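Local coordinates for B12-binding domain-containing protein (Kitasatospora setae, PDB 6WTF) that probably methylates C2 of tryptophan, as a cobalamin-dependent radical SAM enzyme that carries a [4Fe-4S] cluster, at residues L4-N9 with E37-T42; D266-D271 with W306-P311; G410-P415 with L473-S478. All coordinates share one frame; numbering follows the deposited sequence.

In the fold
Each of the three contacts closes its own loop of chain, and the loops follow one another without nesting or crossing. Interaction 1 comes first. It closes a beta-alpha-beta unit around helix 20-31 in the B12-binding domain. Interaction 2 does the same around helix 278-294, in the radical SAM core. Interaction 3 closes the longest loop and pairs the end of strand 404-412 with the short strand 475-476, antiparallel. Interactions 2 and 3 belong to one sheet and both touch the SAM analogue, although their nearest atoms are about 13 Å apart. Interaction 1 lies in a separate sheet, its centre about 27 Å from that of interaction 2.

Interaction 1 of 3, residues L4-N9 with E37-T42; sequences LVLLVN and EVLDLT
Leu6 and Leu39 meet on one face of a parallel strand pair in the B12-binding domain. Strand 4-9 and the edge strand 35-40 are joined through helix 20-31. Five backbone bonds zip them together, from Glu37 N to Val5 O at one end to Leu41 N to Asn9 O at the other. Leu6 has CG anti to its backbone N (chi1 169°), which swings CD1 across to the neighbouring strand. There CD1 lies 3.7 Å from Leu39 CG and 3.2 Å from Glu37 O. Further along this face, Val8 CG1 touches Leu41 CD1 at 4.0 Å. Helix 48-58 packs on Leu6 and Leu39. Glu37 sends an extended chain past Leu4, and Leu4 CD1 is 4.0 Å from Glu37 OE1. That carboxylate is held by Tyr55 and Arg59.

Asn9 and Asp40 sit on the other face, near the C-terminal ends of the strands. Matching first torsions (chi1 -179° in Asn9) send both side chains the same way and bring ND2 to OD1. Asn9 ND2 donates to Asp40 OD1 from above the carboxylate plane. The 2.5 Å between them is unusually short, so the exact length is doubtful. Amide and carboxylate planes are 45° apart. Tyr212 bonds Asp40 OD2 and so steadies the carboxylate from a second shell. The steadied OD1 is likely to limit the turning of the Asn9 amide, beside cobalamin-binding Asn11 and Thr67.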
loop_
_atom_site.group_PDB
_atom_site.type_symbol
_atom_site.label_atom_id
_atom_site.label_comp_id
_atom_site.label_asym_id
_atom_site.label_seq_id
_atom_site.Cartn_x
_atom_site.Cartn_y
_atom_site.Cartn_z
ATOM N N LEU A 4 3.063 -28.705 -5.486
ATOM C CA LEU A 4 3.297 -27.530 -6.316
ATOM C C LEU A 4 2.207 -26.492 -6.072
ATOM O O LEU A 4 1.016 -26.783 -6.239
ATOM C CB LEU A 4 3.334 -27.919 -7.792
ATOM C CG LEU A 4 3.426 -26.778 -8.805
ATOM C CD1 LEU A 4 4.667 -25.937 -8.554
ATOM C CD2 LEU A 4 3.417 -27.324 -10.230
ATOM N N VAL A 5 2.617 -25.287 -5.680
ATOM C CA VAL A 5 1.724 -24.148 -5.492
ATOM C C VAL A 5 2.087 -23.084 -6.515
ATOM O O VAL A 5 3.269 -22.751 -6.676
ATOM C CB VAL A 5 1.820 -23.569 -4.068
ATOM C CG1 VAL A 5 0.784 -22.461 -3.874
ATOM C CG2 VAL A 5 1.652 -24.661 -3.026
ATOM N N LEU A 6 1.083 -22.548 -7.201
ATOM C CA LEU A 6 1.286 -21.434 -8.115
ATOM C C LEU A 6 0.856 -20.136 -7.450
ATOM O O LEU A 6 -0.202 -20.073 -6.819
ATOM C CB LEU A 6 0.504 -21.627 -9.415
ATOM C CG LEU A 6 0.462 -20.381 -10.306
ATOM C CD1 LEU A 6 1.842 -20.050 -10.879
ATOM C CD2 LEU A 6 -0.577 -20.537 -11.413
ATOM N N LEU A 7 1.687 -19.104 -7.593
ATOM C CA LEU A 7 1.383 -17.757 -7.126
ATOM C C LEU A 7 1.391 -16.810 -8.318
ATOM O O LEU A 7 2.364 -16.772 -9.076
ATOM C CB LEU A 7 2.397 -17.299 -6.078
ATOM C CG LEU A 7 2.473 -18.191 -4.842
ATOM C CD1 LEU A 7 3.592 -17.727 -3.924
ATOM C CD2 LEU A 7 1.128 -18.196 -4.111
ATOM N N VAL A 8 0.312 -16.052 -8.481
ATOM C CA VAL A 8 0.141 -15.140 -9.607
ATOM C C VAL A 8 0.188 -13.700 -9.110
ATOM O O VAL A 8 -0.405 -13.370 -8.077
ATOM C CB VAL A 8 -1.184 -15.409 -10.349
ATOM C CG1 VAL A 8 -1.369 -14.412 -11.489
ATOM C CG2 VAL A 8 -1.225 -16.836 -10.863
ATOM N N ASN A 9 0.898 -12.841 -9.849
ATOM C CA ASN A 9 0.877 -11.397 -9.620
ATOM C C ASN A 9 0.057 -10.740 -10.723
ATOM O O ASN A 9 0.521 -10.672 -11.873
ATOM C CB ASN A 9 2.296 -10.822 -9.600
ATOM C CG ASN A 9 2.328 -9.315 -9.348
ATOM O OD1 ASN A 9 1.481 -8.762 -8.640
ATOM N ND2 ASN A 9 3.307 -8.643 -9.945
ATOM N N GLU A 37 6.007 -21.769 -7.861
ATOM C CA GLU A 37 6.248 -21.095 -9.128
ATOM C C GLU A 37 5.425 -19.815 -9.172
ATOM O O GLU A 37 4.257 -19.803 -8.772
ATOM C CB GLU A 37 5.911 -22.004 -10.318
ATOM C CG GLU A 37 6.899 -23.164 -10.486
ATOM C CD GLU A 37 6.574 -24.073 -11.659
ATOM O OE1 GLU A 37 5.390 -24.174 -12.029
ATOM O OE2 GLU A 37 7.509 -24.688 -12.215
ATOM N N VAL A 38 6.046 -18.737 -9.640
ATOM C CA VAL A 38 5.417 -17.423 -9.714
ATOM C C VAL A 38 5.168 -17.089 -11.177
ATOM O O VAL A 38 6.081 -17.192 -12.008
ATOM C CB VAL A 38 6.289 -16.340 -9.050
ATOM C CG1 VAL A 38 5.622 -14.976 -9.154
ATOM C CG2 VAL A 38 6.574 -16.688 -7.598
ATOM N N LEU A 39 3.933 -16.701 -11.494
ATOM C CA LEU A 39 3.595 -16.088 -12.777
ATOM C C LEU A 39 3.371 -14.604 -12.524
ATOM O O LEU A 39 2.408 -14.220 -11.849
ATOM C CB LEU A 39 2.355 -16.722 -13.404
ATOM C CG LEU A 39 2.512 -18.118 -14.002
ATOM C CD1 LEU A 39 1.195 -18.564 -14.621
ATOM C CD2 LEU A 39 3.637 -18.150 -15.026
ATOM N N ASP A 40 4.259 -13.774 -13.055
ATOM C CA ASP A 40 4.223 -12.333 -12.837
ATOM C C ASP A 40 3.732 -11.680 -14.123
ATOM O O ASP A 40 4.426 -11.705 -15.144
ATOM C CB ASP A 40 5.601 -11.817 -12.435
ATOM C CG ASP A 40 5.569 -10.396 -11.915
ATOM O OD1 ASP A 40 4.481 -9.776 -11.862
ATOM O OD2 ASP A 40 6.651 -9.898 -11.551
ATOM N N LEU A 41 2.539 -11.095 -14.070
ATOM C CA LEU A 41 1.917 -10.520 -15.253
ATOM C C LEU A 41 2.204 -9.032 -15.424
ATOM O O LEU A 41 1.709 -8.434 -16.385
ATOM C CB LEU A 41 0.403 -10.756 -15.211
ATOM C CG LEU A 41 -0.033 -12.207 -14.980
ATOM C CD1 LEU A 41 -1.558 -12.311 -14.929
ATOM C CD2 LEU A 41 0.555 -13.153 -16.044
ATOM N N THR A 42 2.990 -8.427 -14.524
ATOM C CA THR A 42 3.269 -6.994 -14.604
ATOM C C THR A 42 3.914 -6.619 -15.933
ATOM O O THR A 42 3.611 -5.566 -16.504
ATOM C CB THR A 42 4.160 -6.567 -13.435
ATOM O OG1 THR A 42 3.565 -6.993 -12.204
ATOM C CG2 THR A 42 4.335 -5.049 -13.405
#

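Interaction 2 of 3, residues D266-D271 with W306-P311; sequences DQHTTD and WVYCQP. With TRP (tryptophan), chain F; SA8 (S-5'-azamethionine-5'-deoxyadenosine), chain E.
This contact lies in the radical SAM core, where parallel strands 266-269 and 304-309 flank helix 278-294 in a beta-alpha-beta unit. Its inner end forms part of the pocket for tryptophan, the SAM analogue SA8 and cobalamin, which touches His268 to Asp271. Trp306 N donates to Gln267 O, and Thr269 N donates to Trp306 O at 2.8 Å. Thr269 CG2 packs on Val307 CG1 at 3.6 Å. At the outer end, the Trp306 indole and the Asp266 carboxylate run side by side. NE1 gives an in-plane bond to the anti lone pair of Asp266 OD1, 2.9 Å away. Asp266 OD2 is held by Arg304, Thr544 and Tyr213.

His268 ND1 donates to Thr269 O at 2.7 Å, in the ring plane, which fixes the rotation of the imidazole. CG lies anti to the backbone N (chi1 -160°), and this carries the ring along the strand toward Tyr308. Trp306 O lies over one imidazole face. The His268 edge then points at the face of Tyr308, a T-shaped pair with planes at 68° and His268 CE1 3.9 Å from Tyr308 CE2. On the opposite face of Tyr308, SA8 CB sits over the ring centre. Tyr308 OH donates a very short bond, 2.5 Å, to O of the bound tryptophan.

A leucine in place of Tyr308 would probably leave the tryptophan carboxylate without this bond and take the flat wall away from SA8 CB. One phenol thus touches both ligands, gripping the tryptophan by its polar end and the SAM analogue by contact alone. The Thr269 carbonyl probably helps to place the Tyr308 ring, by holding His268 against it.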
loop_
_atom_site.group_PDB
_atom_site.type_symbol
_atom_site.label_atom_id
_atom_site.label_comp_id
_atom_site.label_asym_id
_atom_site.label_seq_id
_atom_site.Cartn_x
_atom_site.Cartn_y
_atom_site.Cartn_z
ATOM N N ASP A 266 18.537 1.319 -3.957
ATOM C CA ASP A 266 17.420 2.125 -3.462
ATOM C C ASP A 266 16.354 1.199 -2.886
ATOM O O ASP A 266 15.668 0.491 -3.631
ATOM C CB ASP A 266 16.848 2.983 -4.585
ATOM C CG ASP A 266 17.800 4.073 -5.018
ATOM O OD1 ASP A 266 17.851 5.125 -4.344
ATOM O OD2 ASP A 266 18.519 3.863 -6.016
ATOM N N GLN A 267 16.199 1.208 -1.566
ATOM C CA GLN A 267 15.287 0.294 -0.889
ATOM C C GLN A 267 14.247 1.092 -0.110
ATOM O O GLN A 267 14.593 1.910 0.750
ATOM C CB GLN A 267 16.056 -0.663 0.027
ATOM C CG GLN A 267 17.078 -1.529 -0.720
ATOM C CD GLN A 267 17.856 -2.462 0.199
ATOM O OE1 GLN A 267 17.491 -2.658 1.361
ATOM N NE2 GLN A 267 18.950 -3.029 -0.318
ATOM N N HIS A 268 12.977 0.849 -0.410
ATOM C CA HIS A 268 11.876 1.527 0.258
ATOM C C HIS A 268 11.332 0.621 1.351
ATOM O O HIS A 268 10.998 -0.541 1.085
ATOM C CB HIS A 268 10.766 1.884 -0.731
ATOM C CG HIS A 268 9.851 2.970 -0.248
ATOM N ND1 HIS A 268 9.094 2.854 0.897
ATOM C CD2 HIS A 268 9.571 4.191 -0.762
ATOM C CE1 HIS A 268 8.392 3.960 1.074
ATOM N NE2 HIS A 268 8.664 4.788 0.082
ATOM N N THR A 269 11.263 1.136 2.577
ATOM C CA THR A 269 10.682 0.346 3.649
ATOM C C THR A 269 9.197 0.152 3.388
ATOM O O THR A 269 8.531 1.008 2.803
ATOM C CB THR A 269 10.898 1.003 5.010
ATOM O OG1 THR A 269 10.290 2.304 5.031
ATOM C CG2 THR A 269 12.377 1.112 5.294
ATOM N N THR A 270 8.688 -1.015 3.780
ATOM C CA THR A 270 7.287 -1.350 3.567
ATOM C C THR A 270 6.528 -1.465 4.882
ATOM O O THR A 270 5.444 -2.054 4.920
ATOM C CB THR A 270 7.158 -2.633 2.746
ATOM O OG1 THR A 270 7.745 -3.728 3.456
ATOM C CG2 THR A 270 7.857 -2.470 1.401
ATOM N N ASP A 271 7.086 -0.927 5.964
ATOM C CA ASP A 271 6.348 -0.812 7.208
ATOM C C ASP A 271 5.177 0.145 7.034
ATOM O O ASP A 271 5.163 0.998 6.141
ATOM C CB ASP A 271 7.248 -0.299 8.333
ATOM C CG ASP A 271 8.472 -1.160 8.547
ATOM O OD1 ASP A 271 8.480 -2.323 8.097
ATOM O OD2 ASP A 271 9.436 -0.664 9.164
ATOM N N TRP A 306 14.794 4.584 1.677
ATOM C CA TRP A 306 13.645 5.476 1.588
ATOM C C TRP A 306 12.555 4.945 2.509
ATOM O O TRP A 306 12.270 3.745 2.502
ATOM C CB TRP A 306 13.142 5.581 0.147
ATOM C CG TRP A 306 14.232 5.936 -0.831
ATOM C CD1 TRP A 306 15.093 5.074 -1.448
ATOM C CD2 TRP A 306 14.593 7.252 -1.280
ATOM N NE1 TRP A 306 15.957 5.768 -2.261
ATOM C CE2 TRP A 306 15.672 7.106 -2.175
ATOM C CE3 TRP A 306 14.104 8.535 -1.016
ATOM C CZ2 TRP A 306 16.273 8.196 -2.810
ATOM C CZ3 TRP A 306 14.700 9.616 -1.644
ATOM C CH2 TRP A 306 15.776 9.438 -2.531
ATOM N N VAL A 307 11.958 5.833 3.312
ATOM C CA VAL A 307 11.114 5.414 4.422
ATOM C C VAL A 307 9.824 6.225 4.478
ATOM O O VAL A 307 9.707 7.310 3.902
ATOM C CB VAL A 307 11.854 5.520 5.777
ATOM C CG1 VAL A 307 13.062 4.601 5.804
ATOM C CG2 VAL A 307 12.270 6.964 6.046
ATOM N N TYR A 308 8.842 5.657 5.176
ATOM C CA TYR A 308 7.633 6.346 5.608
ATOM C C TYR A 308 7.766 6.705 7.081
ATOM O O TYR A 308 8.282 5.914 7.874
ATOM C CB TYR A 308 6.387 5.474 5.421
ATOM C CG TYR A 308 5.738 5.535 4.055
ATOM C CD1 TYR A 308 5.605 6.737 3.371
ATOM C CD2 TYR A 308 5.245 4.382 3.456
ATOM C CE1 TYR A 308 5.003 6.783 2.119
ATOM C CE2 TYR A 308 4.647 4.418 2.213
ATOM C CZ TYR A 308 4.528 5.616 1.548
ATOM O OH TYR A 308 3.927 5.639 0.311
ATOM N N CYS A 309 7.316 7.901 7.447
ATOM C CA CYS A 309 7.327 8.305 8.844
ATOM C C CYS A 309 6.074 9.102 9.176
ATOM O O CYS A 309 5.449 9.711 8.303
ATOM C CB CYS A 309 8.571 9.145 9.197
ATOM S SG CYS A 309 10.092 8.194 9.520
ATOM N N GLN A 310 5.709 9.063 10.445
ATOM C CA GLN A 310 4.802 10.023 11.045
ATOM C C GLN A 310 5.622 11.136 11.681
ATOM O O GLN A 310 6.815 10.957 11.947
ATOM C CB GLN A 310 3.921 9.339 12.088
ATOM C CG GLN A 310 2.802 8.526 11.486
ATOM C CD GLN A 310 1.818 9.388 10.730
ATOM O OE1 GLN A 310 1.089 10.185 11.323
ATOM N NE2 GLN A 310 1.797 9.243 9.415
ATOM N N PRO A 311 5.022 12.312 11.913
ATOM C CA PRO A 311 5.813 13.436 12.443
ATOM C C PRO A 311 6.468 13.142 13.779
ATOM O O PRO A 311 7.497 13.751 14.098
ATOM C CB PRO A 311 4.783 14.564 12.551
ATOM C CG PRO A 311 3.749 14.212 11.521
ATOM C CD PRO A 311 3.641 12.718 11.602
HETATM N N TRP F . 1.913 9.787 -1.685
HETATM C CA TRP F . 2.431 8.429 -1.549
HETATM C C TRP F . 3.954 8.447 -1.544
HETATM O O TRP F . 4.600 7.459 -1.186
HETATM C CB TRP F . 1.915 7.528 -2.678
HETATM C CG TRP F . 0.428 7.607 -2.877
HETATM C CD1 TRP F . -0.228 8.284 -3.860
HETATM C CD2 TRP F . -0.584 6.991 -2.069
HETATM N NE1 TRP F . -1.586 8.129 -3.717
HETATM C CE2 TRP F . -1.833 7.340 -2.625
HETATM C CE3 TRP F . -0.557 6.180 -0.930
HETATM C CZ2 TRP F . -3.042 6.911 -2.081
HETATM C CZ3 TRP F . -1.764 5.750 -0.392
HETATM C CH2 TRP F . -2.988 6.116 -0.970
HETATM O OXT TRP F . 4.563 9.460 -1.902
HETATM N N SA8 E . 1.686 3.721 5.491
HETATM C CA SA8 E . 0.979 4.903 4.967
HETATM C C SA8 E . 0.440 4.619 3.571
HETATM O O SA8 E . -0.683 5.223 3.341
HETATM O OXT SA8 E . 1.012 3.897 2.768
HETATM C CB SA8 E . 1.892 6.171 4.947
HETATM C CG SA8 E . 1.089 7.460 5.065
HETATM N ND SA8 E . 0.402 7.843 3.829
HETATM C CE SA8 E . 1.366 8.047 2.742
HETATM C "C5'" SA8 E . -0.500 8.971 4.039
HETATM C "C4'" SA8 E . -1.180 9.438 2.766
HETATM O "O4'" SA8 E . -1.850 8.327 2.133
HETATM C "C3'" SA8 E . -2.298 10.439 3.017
HETATM O "O3'" SA8 E . -1.785 11.756 3.179
HETATM C "C2'" SA8 E . -3.136 10.299 1.742
HETATM O "O2'" SA8 E . -2.610 11.098 0.689
HETATM C "C1'" SA8 E . -2.976 8.804 1.412
HETATM N N9 SA8 E . -4.132 7.983 1.760
HETATM C C8 SA8 E . -4.173 6.934 2.641
HETATM N N7 SA8 E . -5.361 6.393 2.772
HETATM C C5 SA8 E . -6.159 7.136 1.914
HETATM C C6 SA8 E . -7.527 7.063 1.582
HETATM N N6 SA8 E . -8.386 6.200 2.139
HETATM N N1 SA8 E . -7.996 7.934 0.661
HETATM C C2 SA8 E . -7.153 8.822 0.125
HETATM N N3 SA8 E . -5.852 8.993 0.371
HETATM C C4 SA8 E . -5.411 8.115 1.278
#

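Interaction 3 of 3, residues G410-P415 with L473-S478; sequences GLRLFP and LVCYFS. With SA8 (S-5'-azamethionine-5'-deoxyadenosine), chain E.
Leu411 and Tyr476 form an antiparallel hydrogen-bonded pair where strand 404-412 of the radical SAM core meets the short strand 475-476. Leu411 N bonds Tyr476 O at 3.0 Å, and Tyr476 N bonds Leu411 O at 2.7 Å. This is the tight part. Close to it, the face of the Phe477 ring lies against Gly410 CA, 3.5 Å from Phe477 CE2, where a side chain would clash. Beside the pair, Leu413 sets CD1 against Val474 CG1 at 3.7 Å. Helix 418-427 covers Leu413 and Tyr476.

At the non-hydrogen-bonded pair Arg412-Cys475, Arg412 N and O point away from 473-478. The adenine uses them: Arg412 N donates to SA8 N1, and Arg412 O accepts from SA8 N6 at 3.0 Å. Beyond Leu413 the segments part. The residues at both ends are buried, so the looser side is not a solvent face.

The Arg412 side chain bends at chi2 (-90°) and chi3 back towards 473-478. Leu473 CB lies over one guanidinium face and Phe414 CE1 over the other, while Asp72 binds NE. Val474 O takes two donors from opposite faces of its plane, Leu413 N at 2.9 Å and Arg412 NH1 at 3.1 Å.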
loop_
_atom_site.group_PDB
_atom_site.type_symbol
_atom_site.label_atom_id
_atom_site.label_comp_id
_atom_site.label_asym_id
_atom_site.label_seq_id
_atom_site.Cartn_x
_atom_site.Cartn_y
_atom_site.Cartn_z
ATOM N N GLY A 410 -9.788 14.823 -1.032
ATOM C CA GLY A 410 -10.844 13.833 -1.046
ATOM C C GLY A 410 -10.393 12.511 -0.452
ATOM O O GLY A 410 -9.237 12.089 -0.595
ATOM N N LEU A 411 -11.335 11.823 0.187
ATOM C CA LEU A 411 -11.052 10.610 0.940
ATOM C C LEU A 411 -11.821 9.439 0.345
ATOM O O LEU A 411 -13.038 9.525 0.149
ATOM C CB LEU A 411 -11.435 10.786 2.409
ATOM C CG LEU A 411 -11.297 9.515 3.242
ATOM C CD1 LEU A 411 -9.825 9.232 3.500
ATOM C CD2 LEU A 411 -12.083 9.617 4.546
ATOM N N ARG A 412 -11.111 8.347 0.070
ATOM C CA ARG A 412 -11.757 7.104 -0.326
ATOM C C ARG A 412 -12.194 6.337 0.918
ATOM O O ARG A 412 -11.405 6.145 1.847
ATOM C CB ARG A 412 -10.812 6.256 -1.176
ATOM C CG ARG A 412 -10.783 6.663 -2.639
ATOM C CD ARG A 412 -11.830 5.890 -3.416
ATOM N NE ARG A 412 -11.537 4.462 -3.419
ATOM C CZ ARG A 412 -12.324 3.536 -2.883
ATOM N NH1 ARG A 412 -13.468 3.882 -2.296
ATOM N NH2 ARG A 412 -11.969 2.262 -2.934
ATOM N N LEU A 413 -13.450 5.902 0.936
ATOM C CA LEU A 413 -14.006 5.213 2.093
ATOM C C LEU A 413 -13.836 3.706 1.959
ATOM O O LEU A 413 -13.925 3.156 0.860
ATOM C CB LEU A 413 -15.483 5.555 2.264
ATOM C CG LEU A 413 -15.774 7.012 2.626
ATOM C CD1 LEU A 413 -17.262 7.200 2.806
ATOM C CD2 LEU A 413 -15.014 7.420 3.879
ATOM N N PHE A 414 -13.572 3.052 3.088
ATOM C CA PHE A 414 -13.356 1.615 3.165
ATOM C C PHE A 414 -14.063 1.077 4.399
ATOM O O PHE A 414 -14.199 1.793 5.399
ATOM C CB PHE A 414 -11.857 1.273 3.226
ATOM C CG PHE A 414 -11.159 1.415 1.908
ATOM C CD1 PHE A 414 -10.544 2.609 1.557
ATOM C CD2 PHE A 414 -11.118 0.360 1.019
ATOM C CE1 PHE A 414 -9.898 2.742 0.334
ATOM C CE2 PHE A 414 -10.476 0.481 -0.201
ATOM C CZ PHE A 414 -9.869 1.673 -0.548
ATOM N N PRO A 415 -14.506 -0.185 4.368
ATOM C CA PRO A 415 -15.371 -0.684 5.449
ATOM C C PRO A 415 -14.724 -0.678 6.822
ATOM O O PRO A 415 -15.429 -0.499 7.823
ATOM C CB PRO A 415 -15.714 -2.111 4.995
ATOM C CG PRO A 415 -14.663 -2.476 4.025
ATOM C CD PRO A 415 -14.297 -1.203 3.323
ATOM N N LEU A 473 -17.220 3.498 -6.320
ATOM C CA LEU A 473 -16.197 3.653 -5.292
ATOM C C LEU A 473 -16.549 4.876 -4.454
ATOM O O LEU A 473 -16.514 6.007 -4.947
ATOM C CB LEU A 473 -14.819 3.772 -5.937
ATOM C CG LEU A 473 -14.153 2.460 -6.385
ATOM C CD1 LEU A 473 -14.925 1.777 -7.504
ATOM C CD2 LEU A 473 -12.716 2.692 -6.811
ATOM N N VAL A 474 -16.906 4.646 -3.194
ATOM C CA VAL A 474 -17.493 5.684 -2.355
ATOM C C VAL A 474 -16.394 6.573 -1.790
ATOM O O VAL A 474 -15.396 6.082 -1.251
ATOM C CB VAL A 474 -18.332 5.058 -1.229
ATOM C CG1 VAL A 474 -18.887 6.142 -0.337
ATOM C CG2 VAL A 474 -19.455 4.213 -1.812
ATOM N N CYS A 475 -16.576 7.886 -1.915
ATOM C CA CYS A 475 -15.652 8.869 -1.373
ATOM C C CYS A 475 -16.365 9.822 -0.421
ATOM O O CYS A 475 -17.597 9.929 -0.405
ATOM C CB CYS A 475 -14.972 9.669 -2.493
ATOM S SG CYS A 475 -14.001 8.648 -3.624
ATOM N N TYR A 476 -15.569 10.516 0.388
ATOM C CA TYR A 476 -16.052 11.615 1.210
ATOM C C TYR A 476 -15.314 12.887 0.817
ATOM O O TYR A 476 -14.085 12.882 0.677
ATOM C CB TYR A 476 -15.874 11.329 2.704
ATOM C CG TYR A 476 -16.317 12.471 3.596
ATOM C CD1 TYR A 476 -17.640 12.590 4.005
ATOM C CD2 TYR A 476 -15.409 13.431 4.029
ATOM C CE1 TYR A 476 -18.046 13.635 4.822
ATOM C CE2 TYR A 476 -15.802 14.479 4.842
ATOM C CZ TYR A 476 -17.120 14.576 5.237
ATOM O OH TYR A 476 -17.507 15.622 6.043
ATOM N N PHE A 477 -16.077 13.958 0.600
ATOM C CA PHE A 477 -15.560 15.304 0.411
ATOM C C PHE A 477 -16.292 16.223 1.375
ATOM O O PHE A 477 -17.526 16.214 1.422
ATOM C CB PHE A 477 -15.771 15.796 -1.022
ATOM C CG PHE A 477 -14.934 15.092 -2.049
ATOM C CD1 PHE A 477 -15.350 13.883 -2.594
ATOM C CD2 PHE A 477 -13.754 15.660 -2.508
ATOM C CE1 PHE A 477 -14.589 13.244 -3.554
ATOM C CE2 PHE A 477 -12.994 15.031 -3.471
ATOM C CZ PHE A 477 -13.409 13.819 -3.995
ATOM N N SER A 478 -15.545 17.002 2.138
ATOM C CA SER A 478 -16.159 17.910 3.093
ATOM C C SER A 478 -17.136 18.849 2.396
ATOM O O SER A 478 -16.738 19.563 1.464
ATOM C CB SER A 478 -15.099 18.727 3.815
ATOM O OG SER A 478 -15.703 19.848 4.431
HETATM N N SA8 E . 1.686 3.721 5.491
HETATM C CA SA8 E . 0.979 4.903 4.967
HETATM C C SA8 E . 0.440 4.619 3.571
HETATM O O SA8 E . -0.683 5.223 3.341
HETATM O OXT SA8 E . 1.012 3.897 2.768
HETATM C CB SA8 E . 1.892 6.171 4.947
HETATM C CG SA8 E . 1.089 7.460 5.065
HETATM N ND SA8 E . 0.402 7.843 3.829
HETATM C CE SA8 E . 1.366 8.047 2.742
HETATM C "C5'" SA8 E . -0.500 8.971 4.039
HETATM C "C4'" SA8 E . -1.180 9.438 2.766
HETATM O "O4'" SA8 E . -1.850 8.327 2.133
HETATM C "C3'" SA8 E . -2.298 10.439 3.017
HETATM O "O3'" SA8 E . -1.785 11.756 3.179
HETATM C "C2'" SA8 E . -3.136 10.299 1.742
HETATM O "O2'" SA8 E . -2.610 11.098 0.689
HETATM C "C1'" SA8 E . -2.976 8.804 1.412
HETATM N N9 SA8 E . -4.132 7.983 1.760
HETATM C C8 SA8 E . -4.173 6.934 2.641
HETATM N N7 SA8 E . -5.361 6.393 2.772
HETATM C C5 SA8 E . -6.159 7.136 1.914
HETATM C C6 SA8 E . -7.527 7.063 1.582
HETATM N N6 SA8 E . -8.386 6.200 2.139
HETATM N N1 SA8 E . -7.996 7.934 0.661
HETATM C C2 SA8 E . -7.153 8.822 0.125
HETATM N N3 SA8 E . -5.852 8.993 0.371
HETATM C C4 SA8 E . -5.411 8.115 1.278
#